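Local coordinates for protein phosphoglycerol transferase GacH (Streptococcus pyogenes MGAS5005, PDB 6DGM) that probably transfers glycerol phosphate onto the rhamnose polysaccharide of the streptococcal cell wall, through a manganese-binding catalytic domain of the alkaline phosphatase superfamily, at residues S50-V55 / R240-T245; S82-Y85 / N91-F94; S114-K119 / D364-K369; H124-F129 / A316-H321; E254-I259 / I263-Y268. All blocks are in the same frame, centred on the assembly; numbering follows the deposited sequence.

Overall arrangement
Following the chain from its N terminus, strand 40-46 of the central mixed sheet leads into 50-55, which contact 1 joins to helix 229-257 after a long excursion. Contact 2 is a short closure within that excursion, folding the loop after strand 77-81 against helix 89-98. Contacts 3 and 4 both open inside contact 1 and close beyond it, so each crosses it; contact 4, between 124-129 and helix 314-321, lies within the span of contact 3, which closes at the end of helix 349-365. Contact 5 follows contact 1, within the spans of contacts 3 and 4, and turns helix 229-257 onto strand 263-269. Its strand touches contact 4 through Leu318 and contact 2 through Tyr268.

Contact 1 of 5, residues S50-V55 / R240-T245; sequences SDPDRV and RLLSFT
Leu242 reaches across to the ring of Pro52, with its CD1 3.8 Å from Pro52 CD. The same methyl lies 3.9 Å from the carbonyl oxygen of Ser50, so one branch of Leu242 carries the whole contact. Its CG stands anti to the carbonyl carbon (chi1 -79°), which sends the side chain from the helix toward the loop. All three residues are buried, and an aliphatic branch suits a place where it must lie against a ring and the backbone leading into it. Proline suits the start of the short 3-10 turn 52-54, since its fixed phi (-64°) fits that turn and its ring offers a compact apolar surface. Just before it, Asp51 OD1 accepts from the backbone N of Asp53 at 2.9 Å, an Asx turn in which the donor lies above the carboxylate plane. In the alkaline phosphatase fold of this domain, the loop follows strand 40-46 of the central sheet, and helix 229-257 comes alongside it; the side chain of Ser50 is about 7 Å from that of the manganese ligand His271. Tyr238, on the same helix, adds a polar tie from its hydroxyl to Ser50 N. Beyond the proline the packing gives way to a looser, more polar side: the exposed Asp53 and partly exposed Arg54 make no contact with 240-245, and Arg54 forms a salt bridge with Asp292.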
# COMPACT_ATOMS: atom_id res chain seq x y z
N SER A 50 6.47 10.58 -4.23
CA SER A 50 5.63 10.88 -5.37
C SER A 50 6.43 11.76 -6.33
O SER A 50 7.03 12.76 -5.92
CB SER A 50 4.34 11.58 -4.93
OG SER A 50 3.40 11.64 -6.00
N ASP A 51 6.41 11.40 -7.60
CA ASP A 51 7.23 12.06 -8.60
C ASP A 51 6.85 13.53 -8.69
O ASP A 51 5.72 13.84 -9.08
CB ASP A 51 7.01 11.40 -9.95
CG ASP A 51 8.00 11.86 -11.01
OD1 ASP A 51 8.72 12.86 -10.80
OD2 ASP A 51 8.06 11.20 -12.07
N PRO A 52 7.75 14.45 -8.38
CA PRO A 52 7.40 15.88 -8.51
C PRO A 52 7.12 16.31 -9.94
O PRO A 52 6.48 17.36 -10.15
CB PRO A 52 8.61 16.62 -7.92
CG PRO A 52 9.71 15.62 -7.83
CD PRO A 52 9.12 14.25 -7.85
N ASP A 53 7.55 15.53 -10.94
CA ASP A 53 7.30 15.88 -12.33
C ASP A 53 5.82 15.92 -12.67
O ASP A 53 5.45 16.55 -13.67
CB ASP A 53 8.02 14.87 -13.23
CG ASP A 53 7.97 15.26 -14.69
OD1 ASP A 53 7.70 16.44 -14.99
OD2 ASP A 53 8.20 14.37 -15.54
N ARG A 54 4.96 15.28 -11.88
CA ARG A 54 3.53 15.33 -12.13
C ARG A 54 2.87 16.59 -11.59
O ARG A 54 1.70 16.85 -11.88
CB ARG A 54 2.80 14.14 -11.50
CG ARG A 54 2.78 12.90 -12.33
CD ARG A 54 1.71 11.92 -11.81
NE ARG A 54 1.92 11.56 -10.42
CZ ARG A 54 2.86 10.71 -10.02
NH1 ARG A 54 3.69 10.15 -10.90
NH2 ARG A 54 2.97 10.42 -8.73
N VAL A 55 3.58 17.36 -10.77
CA VAL A 55 3.05 18.62 -10.26
C VAL A 55 3.28 19.69 -11.32
O VAL A 55 4.43 20.04 -11.62
CB VAL A 55 3.69 18.99 -8.92
CG1 VAL A 55 3.04 20.22 -8.35
CG2 VAL A 55 3.56 17.80 -7.97
N ARG A 240 16.20 16.05 -3.50
CA ARG A 240 17.50 15.46 -3.20
C ARG A 240 17.33 14.15 -2.45
O ARG A 240 17.98 13.15 -2.77
CB ARG A 240 18.36 16.44 -2.41
CG ARG A 240 18.84 17.60 -3.25
CD ARG A 240 19.37 18.72 -2.39
NE ARG A 240 19.90 19.78 -3.23
CZ ARG A 240 20.25 20.98 -2.80
NH1 ARG A 240 20.12 21.30 -1.52
NH2 ARG A 240 20.70 21.88 -3.67
N LEU A 241 16.47 14.14 -1.43
CA LEU A 241 16.21 12.92 -0.67
C LEU A 241 15.62 11.83 -1.55
O LEU A 241 15.99 10.66 -1.44
CB LEU A 241 15.31 13.24 0.52
CG LEU A 241 16.00 14.06 1.62
CD1 LEU A 241 14.97 14.54 2.63
CD2 LEU A 241 17.05 13.25 2.34
N LEU A 242 14.72 12.19 -2.48
CA LEU A 242 14.19 11.19 -3.40
C LEU A 242 15.29 10.54 -4.22
O LEU A 242 15.22 9.35 -4.54
CB LEU A 242 13.16 11.80 -4.35
CG LEU A 242 11.76 12.04 -3.84
CD1 LEU A 242 10.86 12.38 -5.04
CD2 LEU A 242 11.16 10.88 -3.07
N SER A 243 16.31 11.33 -4.61
CA SER A 243 17.38 10.78 -5.44
C SER A 243 18.10 9.64 -4.73
O SER A 243 18.54 8.68 -5.39
CB SER A 243 18.34 11.90 -5.86
OG SER A 243 19.29 12.18 -4.85
N PHE A 244 18.24 9.72 -3.40
CA PHE A 244 18.84 8.61 -2.65
C PHE A 244 17.89 7.42 -2.61
O PHE A 244 18.30 6.28 -2.85
CB PHE A 244 19.18 9.03 -1.21
CG PHE A 244 20.32 10.00 -1.10
CD1 PHE A 244 21.63 9.56 -1.17
CD2 PHE A 244 20.08 11.36 -0.88
CE1 PHE A 244 22.69 10.46 -1.07
CE2 PHE A 244 21.14 12.25 -0.80
CZ PHE A 244 22.44 11.81 -0.88
N THR A 245 16.62 7.67 -2.31
CA THR A 245 15.65 6.58 -2.30
C THR A 245 15.64 5.87 -3.64
O THR A 245 15.56 4.64 -3.70
CB THR A 245 14.26 7.12 -1.98
OG1 THR A 245 14.27 7.62 -0.64
CG2 THR A 245 13.19 6.03 -2.13

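Contact 2 of 5, residues S82-Y85 / N91-F94; sequences SDSY and NMEF
The chain leaves strand 77-81 as an irregular turn and comes back as helix 89-98, with the CA atoms of Ser82 and Met92 7.2 Å apart. Met92 spans this gap with a side chain bent at both chi2 (56°) and chi3 (71°), which curls its sulfur and methyl against the turn. Its CE sits 3.4 Å from Ser84 OG and 3.5 Å from Ser82 OG, where both small hydroxyl side chains meet the same methyl. The sulfur accepts a weak but nearly straight bond from Asp83 N at 3.6 Å (169°), while the side chains of Asp83 and Met92 run past each other in opposite directions. A flexible thioether suits this place because it can bend to follow the irregular turn and still offer a soft acceptor. The polar ends have partners nearby: Ser82 OG bonds Asp270 O, Asp83 OD2 takes a bond from Gln95 NE2, and Ser84 OG bonds Gly87 O. A water donates to Ser84 OG and accepts from Asn91 ND2, bridging the segments. Between turn and helix lie Gly87, Gly88 and Thr89, which line the glycerol phosphate pocket of this sulfatase-like fold; Thr89 also binds manganese, together with Asp270.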
# COMPACT_ATOMS: atom_id res chain seq x y z
N SER A 82 -4.44 8.47 -3.32
CA SER A 82 -4.31 8.56 -1.88
C SER A 82 -5.52 9.28 -1.31
O SER A 82 -6.12 10.14 -1.96
CB SER A 82 -3.05 9.36 -1.51
OG SER A 82 -2.92 9.52 -0.11
N ASP A 83 -5.86 8.95 -0.07
CA ASP A 83 -6.98 9.58 0.61
C ASP A 83 -6.62 10.88 1.31
O ASP A 83 -7.55 11.56 1.78
CB ASP A 83 -7.56 8.61 1.65
CG ASP A 83 -8.13 7.39 0.99
OD1 ASP A 83 -9.20 7.51 0.37
OD2 ASP A 83 -7.49 6.32 1.04
N SER A 84 -5.34 11.26 1.37
CA SER A 84 -4.97 12.45 2.12
C SER A 84 -3.71 13.05 1.52
O SER A 84 -3.14 12.52 0.57
CB SER A 84 -4.86 12.12 3.61
OG SER A 84 -4.11 10.95 3.81
N TYR A 85 -3.33 14.21 2.06
CA TYR A 85 -2.20 15.00 1.59
C TYR A 85 -1.34 15.36 2.78
O TYR A 85 -1.86 15.83 3.79
CB TYR A 85 -2.71 16.27 0.89
CG TYR A 85 -1.62 17.23 0.47
CD1 TYR A 85 -0.80 16.96 -0.62
CD2 TYR A 85 -1.43 18.42 1.15
CE1 TYR A 85 0.19 17.85 -1.01
CE2 TYR A 85 -0.45 19.32 0.76
CZ TYR A 85 0.36 19.02 -0.32
OH TYR A 85 1.33 19.91 -0.70
N ASN A 91 -3.56 5.10 7.37
CA ASN A 91 -4.83 4.80 6.70
C ASN A 91 -4.59 4.11 5.37
O ASN A 91 -5.33 3.18 5.02
CB ASN A 91 -5.64 6.08 6.53
CG ASN A 91 -6.14 6.61 7.84
OD1 ASN A 91 -6.38 5.84 8.77
ND2 ASN A 91 -6.28 7.92 7.93
N MET A 92 -3.58 4.53 4.62
CA MET A 92 -3.23 3.78 3.41
C MET A 92 -2.73 2.39 3.77
O MET A 92 -3.10 1.39 3.14
CB MET A 92 -2.19 4.56 2.60
CG MET A 92 -2.82 5.46 1.51
SD MET A 92 -4.04 6.65 2.09
CE MET A 92 -3.00 7.82 2.96
N GLU A 93 -1.93 2.30 4.83
CA GLU A 93 -1.40 1.03 5.30
C GLU A 93 -2.53 0.04 5.61
O GLU A 93 -2.51 -1.10 5.14
CB GLU A 93 -0.58 1.31 6.55
CG GLU A 93 0.27 0.16 7.08
CD GLU A 93 0.87 0.54 8.41
OE1 GLU A 93 1.16 1.74 8.60
OE2 GLU A 93 1.00 -0.34 9.29
N PHE A 94 -3.52 0.47 6.40
CA PHE A 94 -4.67 -0.37 6.72
C PHE A 94 -5.34 -0.90 5.45
O PHE A 94 -5.71 -2.07 5.37
CB PHE A 94 -5.68 0.45 7.53
CG PHE A 94 -7.01 -0.22 7.74
CD1 PHE A 94 -8.02 -0.16 6.77
CD2 PHE A 94 -7.28 -0.89 8.92
CE1 PHE A 94 -9.27 -0.76 6.97
CE2 PHE A 94 -8.54 -1.49 9.14
CZ PHE A 94 -9.52 -1.44 8.15
O HOH W 1 -5.96 9.40 5.39

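Contact 3 of 5, residues S114-K119 / D364-K369; sequences SEVFPK and DVTIGK
Val116 and Thr366 make the closest side-chain contact, methyl to methyl, with CG1 of the valine 3.8 Å from CG2 of the threonine. The two side chains cross obliquely. The valine branch that touches is the one anti to its backbone N (chi1 173°). Beside this pair, the carbonyl oxygens of Lys119 and Thr366 come within 3.3 Å; both are acceptors, so the approach is not a hydrogen bond. The aliphatic stem of Lys119 lies at the exposed edge of the contact, CD being 4.3 Å from Ile367 CG2. Lysine suits this edge because its methylenes can rest on an apolar neighbour while its amino group extends past the contact. Threonine suits the inner position for a related reason: its methyl faces Val116 while OG1 turns back to bond the backbone oxygen of Gln362. In the next shell, Phe105 touches both Val116 and Thr366. The 3-10 turn 117-119 sets the position of Lys119, whose N bonds Val116 O at 2.9 Å. On the other segment, Asp364 receives bonds from the backbone N of Tyr371 and Leu372, drawing the chain after the helix back over its end. Here the chain leaving helix 349-365 packs on the turn after helix 112-115, joining the C-terminal part of the chain to the sulfatase-like fold, away from the metal sites.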
# COMPACT_ATOMS: atom_id res chain seq x y z
N SER A 114 -7.18 3.16 14.75
CA SER A 114 -7.70 3.49 16.07
C SER A 114 -9.21 3.32 16.17
O SER A 114 -9.70 2.97 17.24
CB SER A 114 -7.39 4.95 16.41
OG SER A 114 -6.00 5.18 16.50
N GLU A 115 -9.95 3.57 15.09
CA GLU A 115 -11.40 3.64 15.14
C GLU A 115 -12.12 2.47 14.49
O GLU A 115 -13.31 2.26 14.78
CB GLU A 115 -11.88 4.91 14.44
CG GLU A 115 -11.35 6.17 15.09
CD GLU A 115 -11.70 7.42 14.33
OE1 GLU A 115 -12.89 7.62 14.02
OE2 GLU A 115 -10.78 8.22 14.04
N VAL A 116 -11.47 1.75 13.58
CA VAL A 116 -12.11 0.64 12.87
C VAL A 116 -11.44 -0.69 13.19
O VAL A 116 -12.11 -1.65 13.58
CB VAL A 116 -12.16 0.89 11.35
CG1 VAL A 116 -12.68 -0.37 10.61
CG2 VAL A 116 -13.04 2.07 11.02
N PHE A 117 -10.12 -0.75 13.06
CA PHE A 117 -9.43 -2.02 13.34
C PHE A 117 -9.84 -2.62 14.68
O PHE A 117 -10.15 -3.82 14.72
CB PHE A 117 -7.91 -1.89 13.24
CG PHE A 117 -7.20 -3.21 13.42
CD1 PHE A 117 -6.87 -3.66 14.68
CD2 PHE A 117 -6.91 -4.00 12.33
CE1 PHE A 117 -6.24 -4.88 14.85
CE2 PHE A 117 -6.28 -5.23 12.49
CZ PHE A 117 -5.96 -5.67 13.76
N PRO A 118 -9.87 -1.88 15.79
CA PRO A 118 -10.17 -2.52 17.09
C PRO A 118 -11.56 -3.09 17.16
O PRO A 118 -11.84 -3.93 18.03
CB PRO A 118 -9.97 -1.40 18.11
CG PRO A 118 -9.09 -0.38 17.39
CD PRO A 118 -9.46 -0.47 15.95
N LYS A 119 -12.46 -2.65 16.29
CA LYS A 119 -13.82 -3.16 16.32
C LYS A 119 -14.02 -4.39 15.45
O LYS A 119 -15.10 -5.00 15.51
CB LYS A 119 -14.79 -2.05 15.91
CG LYS A 119 -14.85 -0.94 16.95
CD LYS A 119 -15.76 0.20 16.55
CE LYS A 119 -15.66 1.34 17.56
NZ LYS A 119 -15.71 0.84 18.97
N ASP A 364 -20.24 -6.00 7.22
CA ASP A 364 -20.42 -7.21 7.99
C ASP A 364 -19.23 -7.48 8.89
O ASP A 364 -19.39 -7.94 10.03
CB ASP A 364 -20.63 -8.41 7.07
CG ASP A 364 -21.04 -9.64 7.83
OD1 ASP A 364 -22.18 -9.61 8.36
OD2 ASP A 364 -20.24 -10.61 7.93
N VAL A 365 -18.01 -7.24 8.39
CA VAL A 365 -16.80 -7.57 9.12
C VAL A 365 -16.31 -6.46 10.04
O VAL A 365 -15.35 -6.68 10.80
CB VAL A 365 -15.65 -7.97 8.17
CG1 VAL A 365 -16.09 -9.09 7.22
CG2 VAL A 365 -15.13 -6.77 7.38
N THR A 366 -16.94 -5.28 10.02
CA THR A 366 -16.50 -4.20 10.89
C THR A 366 -17.50 -4.00 12.02
O THR A 366 -17.32 -4.54 13.12
CB THR A 366 -16.22 -2.91 10.10
OG1 THR A 366 -17.34 -2.55 9.30
CG2 THR A 366 -15.00 -3.08 9.20
N ILE A 367 -18.58 -3.27 11.76
CA ILE A 367 -19.54 -2.99 12.81
C ILE A 367 -20.85 -3.74 12.63
O ILE A 367 -21.79 -3.54 13.43
CB ILE A 367 -19.75 -1.47 12.97
CG1 ILE A 367 -20.33 -0.88 11.70
CG2 ILE A 367 -18.39 -0.81 13.30
CD1 ILE A 367 -20.87 0.52 11.88
N GLY A 368 -20.94 -4.63 11.64
CA GLY A 368 -22.14 -5.41 11.40
C GLY A 368 -22.22 -6.67 12.24
O GLY A 368 -21.58 -6.81 13.29
N LYS A 369 -23.00 -7.62 11.74
CA LYS A 369 -23.46 -8.78 12.50
C LYS A 369 -22.57 -10.01 12.37
O LYS A 369 -22.80 -11.00 13.07
CB LYS A 369 -24.87 -9.17 12.00
CG LYS A 369 -25.92 -8.08 12.15
CD LYS A 369 -26.31 -7.90 13.60
CE LYS A 369 -27.54 -7.02 13.72
NZ LYS A 369 -27.99 -6.95 15.13

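Contact 4 of 5, residues H124-F129 / A316-H321; sequences HTISEF and AALFEH
Ile126 places CG1 anti to its backbone N (chi1 178°), and Phe319 turns CG anti to its carbonyl carbon (chi1 -84°); together these torsions bring the isoleucine methyl and the ring alongside one another, running in opposite directions. Ile126 CD1 comes 3.9 Å from Phe319 CE1 and 4.3 Å from Leu318 CD2, so a single terminal methyl serves two side chains of the helix. The slim end of isoleucine suits that shared position. Phe129 adds a more distant aromatic contact, its CE2 approaching the edge of the Phe319 ring near the ring plane, 4.5 Å from CZ. These apolar groups fasten the 3-10 turn 126-129, which leads toward strand 135-139, to helix 314-321 beside the central sheet of the alkaline phosphatase fold. Tyr43 of strand 40-46 touches both Ile126 and Leu318, and Tyr330 of helix 328-339 stacks on Phe319. On the partly exposed side, Glu128 lays its CG over one face of the Phe129 ring, 4.0 Å above the plane. Its OE2 accepts from His124 ND1 at 2.9 Å on the syn side, with the partner in the imidazole plane. Thr125 OG1 and Ser127 OG share a hydrogen bond of 2.7 Å.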
# COMPACT_ATOMS: atom_id res chain seq x y z
N HIS A 124 -9.45 -9.92 8.37
CA HIS A 124 -8.81 -10.67 7.29
C HIS A 124 -7.85 -9.78 6.52
O HIS A 124 -8.21 -8.67 6.12
CB HIS A 124 -9.85 -11.28 6.37
CG HIS A 124 -10.61 -12.39 7.03
ND1 HIS A 124 -10.07 -13.66 7.16
CD2 HIS A 124 -11.82 -12.43 7.63
CE1 HIS A 124 -10.94 -14.43 7.79
NE2 HIS A 124 -12.00 -13.71 8.10
N THR A 125 -6.62 -10.27 6.32
CA THR A 125 -5.56 -9.53 5.67
C THR A 125 -4.69 -10.49 4.86
O THR A 125 -4.73 -11.71 5.04
CB THR A 125 -4.64 -8.82 6.68
OG1 THR A 125 -3.92 -9.80 7.44
CG2 THR A 125 -5.42 -7.89 7.62
N ILE A 126 -3.87 -9.91 3.98
CA ILE A 126 -2.95 -10.71 3.17
C ILE A 126 -2.02 -11.54 4.06
O ILE A 126 -1.58 -12.62 3.66
CB ILE A 126 -2.19 -9.80 2.19
CG1 ILE A 126 -1.17 -10.57 1.37
CG2 ILE A 126 -1.50 -8.65 2.94
CD1 ILE A 126 -1.76 -11.70 0.56
N SER A 127 -1.73 -11.07 5.27
CA SER A 127 -0.75 -11.73 6.11
C SER A 127 -1.24 -13.06 6.67
O SER A 127 -0.41 -13.89 7.09
CB SER A 127 -0.32 -10.81 7.26
OG SER A 127 -1.40 -10.51 8.13
N GLU A 128 -2.56 -13.30 6.68
CA GLU A 128 -3.07 -14.52 7.31
C GLU A 128 -2.67 -15.79 6.58
O GLU A 128 -2.74 -16.87 7.17
CB GLU A 128 -4.60 -14.48 7.46
CG GLU A 128 -5.37 -14.65 6.16
CD GLU A 128 -6.89 -14.61 6.37
OE1 GLU A 128 -7.42 -15.48 7.09
OE2 GLU A 128 -7.53 -13.71 5.81
N PHE A 129 -2.25 -15.69 5.32
CA PHE A 129 -1.85 -16.87 4.57
C PHE A 129 -0.44 -17.33 4.89
O PHE A 129 -0.03 -18.39 4.42
CB PHE A 129 -2.00 -16.58 3.07
CG PHE A 129 -3.40 -16.19 2.69
CD1 PHE A 129 -4.40 -17.13 2.62
CD2 PHE A 129 -3.72 -14.87 2.44
CE1 PHE A 129 -5.70 -16.76 2.28
CE2 PHE A 129 -4.99 -14.49 2.12
CZ PHE A 129 -5.99 -15.44 2.03
N ALA A 316 -5.53 -7.52 -4.42
CA ALA A 316 -6.08 -8.13 -5.63
C ALA A 316 -5.10 -8.01 -6.79
O ALA A 316 -4.94 -8.95 -7.58
CB ALA A 316 -7.42 -7.50 -5.98
N ALA A 317 -4.44 -6.86 -6.90
CA ALA A 317 -3.48 -6.69 -7.97
C ALA A 317 -2.27 -7.60 -7.79
O ALA A 317 -1.69 -8.07 -8.77
CB ALA A 317 -3.04 -5.24 -8.07
N LEU A 318 -1.90 -7.87 -6.53
CA LEU A 318 -0.79 -8.77 -6.25
C LEU A 318 -1.13 -10.19 -6.66
O LEU A 318 -0.30 -10.90 -7.25
CB LEU A 318 -0.45 -8.70 -4.75
CG LEU A 318 0.44 -9.81 -4.19
CD1 LEU A 318 1.88 -9.56 -4.63
CD2 LEU A 318 0.34 -9.91 -2.68
N PHE A 319 -2.33 -10.65 -6.31
CA PHE A 319 -2.75 -11.98 -6.75
C PHE A 319 -2.73 -12.08 -8.27
O PHE A 319 -2.28 -13.09 -8.83
CB PHE A 319 -4.15 -12.30 -6.23
CG PHE A 319 -4.18 -12.85 -4.82
CD1 PHE A 319 -4.05 -12.01 -3.72
CD2 PHE A 319 -4.37 -14.20 -4.60
CE1 PHE A 319 -4.10 -12.52 -2.43
CE2 PHE A 319 -4.40 -14.71 -3.32
CZ PHE A 319 -4.26 -13.89 -2.23
N GLU A 320 -3.22 -11.05 -8.96
CA GLU A 320 -3.22 -11.10 -10.42
C GLU A 320 -1.80 -11.11 -10.97
O GLU A 320 -1.48 -11.89 -11.88
CB GLU A 320 -4.00 -9.92 -10.99
CG GLU A 320 -4.14 -9.97 -12.49
CD GLU A 320 -4.65 -8.69 -13.07
OE1 GLU A 320 -4.21 -7.59 -12.62
OE2 GLU A 320 -5.49 -8.76 -13.98
N HIS A 321 -0.94 -10.24 -10.44
CA HIS A 321 0.42 -10.13 -10.97
C HIS A 321 1.18 -11.44 -10.81
O HIS A 321 1.90 -11.87 -11.71
CB HIS A 321 1.17 -8.98 -10.28
CG HIS A 321 2.56 -8.79 -10.79
ND1 HIS A 321 2.83 -8.14 -11.98
CD2 HIS A 321 3.75 -9.21 -10.31
CE1 HIS A 321 4.13 -8.17 -12.20
NE2 HIS A 321 4.72 -8.81 -11.20

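Contact 5 of 5, residues E254-I259 / I263-Y268; sequences EKLTQI and ITVVFY
Ile263 and Leu256 bury the most surface here, with Val265 third, and the contact is entirely apolar. Leu256 splits its two methyls between two strand residues: CD1 rests 3.6 Å from Val265 CG2, the tightest approach of the contact, and CD2 lies 4.1 Å from Ile263 CD1. In each pair the side chains cross at about a right angle. Leu256 reaches the strand with CG anti to its carbonyl carbon (chi1 -64°), and its forked end suits a position facing two neighbours at once. Ile263 and Val265 are alternate residues, so both point to this face of the sheet, whereas Thr264 between them points away. Beta-branched side chains suit such a strand, being compatible with its extended backbone while presenting methyls to the helix. Ile263 CD1 also meets Ile259, with CG2 of that residue 4.0 Å away, so the methyl is approached both from the helix and from the loop after it. At the end of the helix, Thr257 OG1 donates to Glu254 O at 2.6 Å, tying its hydroxyl into the last turn on the side away from the strand. Leu256 O accepts a bond from Asn298 ND2, while Asn298 OD1 accepts from Ile263 N, so one amide links both segments. This tight helix-to-strand connection brings helix 229-257 onto strand 263-269, which runs between strand 40-46, parallel to it, and the antiparallel strand 290-297; Trp296 of the latter and Leu190 of helix 182-192 also touch Leu256.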
# COMPACT_ATOMS: atom_id res chain seq x y z
N GLU A 254 17.87 -5.23 -7.07
CA GLU A 254 18.96 -6.03 -7.63
C GLU A 254 19.36 -7.14 -6.67
O GLU A 254 19.58 -8.27 -7.08
CB GLU A 254 20.15 -5.11 -7.96
CG GLU A 254 19.93 -4.23 -9.18
CD GLU A 254 21.01 -3.18 -9.37
OE1 GLU A 254 21.86 -3.01 -8.46
OE2 GLU A 254 21.01 -2.51 -10.43
N LYS A 255 19.42 -6.84 -5.37
CA LYS A 255 19.74 -7.89 -4.39
C LYS A 255 18.64 -8.94 -4.33
O LYS A 255 18.92 -10.14 -4.19
CB LYS A 255 19.95 -7.27 -3.01
CG LYS A 255 21.25 -6.46 -2.90
CD LYS A 255 22.45 -7.36 -2.89
CE LYS A 255 23.73 -6.56 -2.69
NZ LYS A 255 23.63 -5.69 -1.48
N LEU A 256 17.38 -8.52 -4.43
CA LEU A 256 16.30 -9.51 -4.41
C LEU A 256 16.40 -10.47 -5.58
O LEU A 256 16.01 -11.64 -5.45
CB LEU A 256 14.93 -8.83 -4.43
CG LEU A 256 14.62 -7.96 -3.19
CD1 LEU A 256 13.30 -7.27 -3.38
CD2 LEU A 256 14.61 -8.78 -1.91
N THR A 257 16.89 -10.02 -6.74
CA THR A 257 16.97 -10.92 -7.89
C THR A 257 17.95 -12.07 -7.65
O THR A 257 17.87 -13.09 -8.34
CB THR A 257 17.38 -10.21 -9.19
OG1 THR A 257 18.74 -9.75 -9.10
CG2 THR A 257 16.48 -9.05 -9.49
N GLN A 258 18.86 -11.91 -6.70
CA GLN A 258 19.87 -12.91 -6.42
C GLN A 258 19.46 -13.88 -5.32
O GLN A 258 20.24 -14.77 -4.97
CB GLN A 258 21.19 -12.24 -6.02
CG GLN A 258 21.74 -11.27 -7.05
CD GLN A 258 21.95 -11.91 -8.40
OE1 GLN A 258 22.57 -12.97 -8.52
NE2 GLN A 258 21.43 -11.27 -9.45
N ILE A 259 18.24 -13.75 -4.78
CA ILE A 259 17.75 -14.66 -3.75
C ILE A 259 16.90 -15.74 -4.41
O ILE A 259 15.99 -15.45 -5.19
CB ILE A 259 16.92 -13.89 -2.70
CG1 ILE A 259 17.78 -12.79 -2.07
CG2 ILE A 259 16.37 -14.87 -1.66
CD1 ILE A 259 17.04 -11.93 -1.02
N ILE A 263 9.88 -13.69 -4.84
CA ILE A 263 9.65 -12.53 -3.99
C ILE A 263 8.93 -11.47 -4.82
O ILE A 263 9.37 -11.16 -5.94
CB ILE A 263 10.99 -11.96 -3.45
CG1 ILE A 263 11.67 -12.98 -2.52
CG2 ILE A 263 10.76 -10.65 -2.73
CD1 ILE A 263 13.11 -12.62 -2.16
N THR A 264 7.85 -10.90 -4.28
CA THR A 264 7.16 -9.80 -4.94
C THR A 264 7.07 -8.62 -3.99
O THR A 264 6.78 -8.80 -2.80
CB THR A 264 5.77 -10.22 -5.46
OG1 THR A 264 5.93 -11.25 -6.45
CG2 THR A 264 5.04 -9.06 -6.11
N VAL A 265 7.36 -7.44 -4.51
CA VAL A 265 7.32 -6.18 -3.76
C VAL A 265 6.16 -5.35 -4.29
O VAL A 265 6.05 -5.12 -5.51
CB VAL A 265 8.63 -5.40 -3.92
CG1 VAL A 265 8.56 -4.07 -3.18
CG2 VAL A 265 9.84 -6.22 -3.45
N VAL A 266 5.31 -4.88 -3.38
CA VAL A 266 4.31 -3.86 -3.67
C VAL A 266 4.86 -2.57 -3.08
O VAL A 266 4.95 -2.43 -1.86
CB VAL A 266 2.95 -4.21 -3.05
CG1 VAL A 266 1.94 -3.11 -3.37
CG2 VAL A 266 2.45 -5.57 -3.55
N PHE A 267 5.27 -1.64 -3.94
CA PHE A 267 5.97 -0.42 -3.55
C PHE A 267 5.08 0.76 -3.89
O PHE A 267 4.59 0.85 -5.02
CB PHE A 267 7.26 -0.33 -4.37
CG PHE A 267 8.12 0.86 -4.04
CD1 PHE A 267 7.86 2.08 -4.64
CD2 PHE A 267 9.19 0.74 -3.17
CE1 PHE A 267 8.65 3.18 -4.35
CE2 PHE A 267 9.99 1.85 -2.88
CZ PHE A 267 9.70 3.07 -3.48
N TYR A 268 4.89 1.68 -2.94
CA TYR A 268 3.99 2.79 -3.20
C TYR A 268 4.30 3.95 -2.27
O TYR A 268 4.72 3.75 -1.13
CB TYR A 268 2.51 2.39 -3.05
CG TYR A 268 2.09 2.08 -1.62
CD1 TYR A 268 2.42 0.87 -1.02
CD2 TYR A 268 1.36 3.01 -0.88
CE1 TYR A 268 2.04 0.60 0.28
CE2 TYR A 268 0.97 2.74 0.42
CZ TYR A 268 1.31 1.54 0.99
OH TYR A 268 0.90 1.28 2.28